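Local coordinates for protein Cyp101j2 (Sphingobium yanoikuyae, PDB 5KYO) that is a haem-dependent cytochrome P450 monooxygenase that hydroxylates the monoterpene 1,8-cineole, at residues Glu388-Val391 / Val392-Trp396. Sequence-based numbering, arbitrary orientation. Where two conformers were deposited one is given.
Sequences EMKV and VLREW
Arg394 reaches back along its helix to lie beside Lys390, one turn earlier, both side chains pointing the same way. Starting from Arg394 CB, 3.3 Å from Lys390 O, the chain has CG anti to its own carbonyl carbon (chi1 -71°), which sets CG 3.1 Å from that same oxygen. The chain then runs extended: CD stays 3.8 Å from Lys390 O and nears Lys390 CG, which NE meets at 3.4 Å. At the tip, CZ lies against Lys390 CD and Arg394 NH2 comes to 3.2 Å from it; the lysine methylenes CD and CE lie over one face of the guanidinium, CE displaced toward its rim. Lys390 bends at chi3 (65°), and its NZ ends 4.2 Å from Arg394 NH2; weak, long ion pairs to Glu150 and Asp304, respectively, probably ease that proximity of like charges. A serine in place of Lys390 would probably uncover that face of the guanidinium, free it to turn and leave Glu150 without this charge partner. The backbone i+4 to i hydrogen bonds are regular, Glu395 N giving a nearly straight one (173°) to Val391 O. On another side of the helix Met389 CG packs against Leu393 CD1 at 3.7 Å. Helix 382-399 packs among three others: Glu388, Met389 and Val392 touch 273-288, Val391 and Glu395 149-164, Leu393 and Arg394 303-313, with the Glu388 side chain about 5 Å from the haem.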
loop_
_atom_site.group_PDB
_atom_site.type_symbol
_atom_site.label_atom_id
_atom_site.label_comp_id
_atom_site.label_asym_id
_atom_site.label_seq_id
_atom_site.Cartn_x
_atom_site.Cartn_y
_atom_site.Cartn_z
ATOM N N GLU A 388 1.253 -13.515 2.192
ATOM C CA GLU A 388 2.286 -13.385 1.162
ATOM C C GLU A 388 3.691 -13.227 1.768
ATOM O O GLU A 388 4.607 -13.915 1.369
ATOM C CB GLU A 388 2.014 -12.186 0.253
ATOM C CG GLU A 388 0.835 -12.329 -0.686
ATOM C CD GLU A 388 0.450 -10.987 -1.277
ATOM O OE1 GLU A 388 1.005 -9.971 -0.813
ATOM O OE2 GLU A 388 -0.386 -10.939 -2.199
ATOM N N MET A 389 3.831 -12.322 2.731
ATOM C CA MET A 389 5.118 -12.078 3.384
ATOM C C MET A 389 5.680 -13.342 4.021
ATOM O O MET A 389 6.856 -13.647 3.869
ATOM C CB MET A 389 4.977 -10.986 4.445
ATOM C CG MET A 389 6.287 -10.609 5.115
ATOM S SD MET A 389 7.527 -10.064 3.930
ATOM C CE MET A 389 6.643 -8.747 3.094
ATOM N N LYS A 390 4.819 -14.071 4.727
ATOM C CA LYS A 390 5.215 -15.294 5.401
ATOM C C LYS A 390 5.741 -16.346 4.435
ATOM O O LYS A 390 6.802 -16.952 4.658
ATOM C CB LYS A 390 4.038 -15.869 6.193
ATOM C CG LYS A 390 4.436 -17.011 7.115
ATOM C CD LYS A 390 3.210 -17.616 7.779
ATOM C CE LYS A 390 2.289 -18.265 6.757
ATOM N NZ LYS A 390 1.157 -18.964 7.420
ATOM N N VAL A 391 4.995 -16.584 3.365
ATOM C CA VAL A 391 5.399 -17.607 2.404
ATOM C C VAL A 391 6.701 -17.188 1.736
ATOM O O VAL A 391 7.604 -18.008 1.505
ATOM C CB VAL A 391 4.307 -17.851 1.336
ATOM C CG1 VAL A 391 4.805 -18.828 0.293
ATOM C CG2 VAL A 391 3.058 -18.378 2.000
ATOM N N VAL A 392 6.817 -15.894 1.453
ATOM C CA VAL A 392 7.980 -15.419 0.731
ATOM C C VAL A 392 9.225 -15.558 1.598
ATOM O O VAL A 392 10.258 -16.030 1.129
ATOM C CB VAL A 392 7.815 -13.947 0.260
ATOM C CG1 VAL A 392 9.162 -13.341 -0.119
ATOM C CG2 VAL A 392 6.839 -13.886 -0.928
ATOM N N LEU A 393 9.108 -15.152 2.860
ATOM C CA LEU A 393 10.209 -15.234 3.796
ATOM C C LEU A 393 10.593 -16.702 3.979
ATOM O O LEU A 393 11.763 -17.033 3.976
ATOM C CB LEU A 393 9.835 -14.616 5.138
ATOM C CG LEU A 393 9.817 -13.078 5.168
ATOM C CD1 LEU A 393 9.142 -12.609 6.437
ATOM C CD2 LEU A 393 11.212 -12.516 5.067
ATOM N N ARG A 394 9.602 -17.576 4.114
ATOM C CA ARG A 394 9.900 -18.983 4.385
ATOM C C ARG A 394 10.578 -19.652 3.199
ATOM O O ARG A 394 11.588 -20.332 3.362
ATOM C CB ARG A 394 8.632 -19.756 4.757
ATOM C CG ARG A 394 8.081 -19.395 6.127
ATOM C CD ARG A 394 6.925 -20.295 6.541
ATOM N NE ARG A 394 6.222 -19.782 7.714
ATOM C CZ ARG A 394 5.314 -20.470 8.401
ATOM N NH1 ARG A 394 5.005 -21.707 8.040
ATOM N NH2 ARG A 394 4.724 -19.924 9.458
ATOM N N GLU A 395 10.019 -19.489 2.005
ATOM C CA GLU A 395 10.642 -20.100 0.826
ATOM C C GLU A 395 11.970 -19.459 0.421
ATOM O O GLU A 395 12.830 -20.148 -0.113
ATOM C CB GLU A 395 9.688 -20.069 -0.367
ATOM C CG GLU A 395 8.388 -20.800 -0.100
ATOM C CD GLU A 395 8.585 -22.282 0.222
ATOM O OE1 GLU A 395 9.616 -22.861 -0.176
ATOM O OE2 GLU A 395 7.698 -22.869 0.866
ATOM N N TRP A 396 12.134 -18.152 0.629
ATOM C CA TRP A 396 13.390 -17.525 0.284
ATOM C C TRP A 396 14.466 -18.104 1.208
ATOM O O TRP A 396 15.503 -18.588 0.744
ATOM C CB TRP A 396 13.332 -15.980 0.395
ATOM C CG TRP A 396 14.590 -15.334 -0.155
ATOM C CD1 TRP A 396 15.813 -15.273 0.451
ATOM C CD2 TRP A 396 14.745 -14.687 -1.425
ATOM N NE1 TRP A 396 16.714 -14.639 -0.360
ATOM C CE2 TRP A 396 16.088 -14.278 -1.524
ATOM C CE3 TRP A 396 13.882 -14.434 -2.496
ATOM C CZ2 TRP A 396 16.583 -13.603 -2.635
ATOM C CZ3 TRP A 396 14.384 -13.763 -3.604
ATOM C CH2 TRP A 396 15.717 -13.355 -3.661
#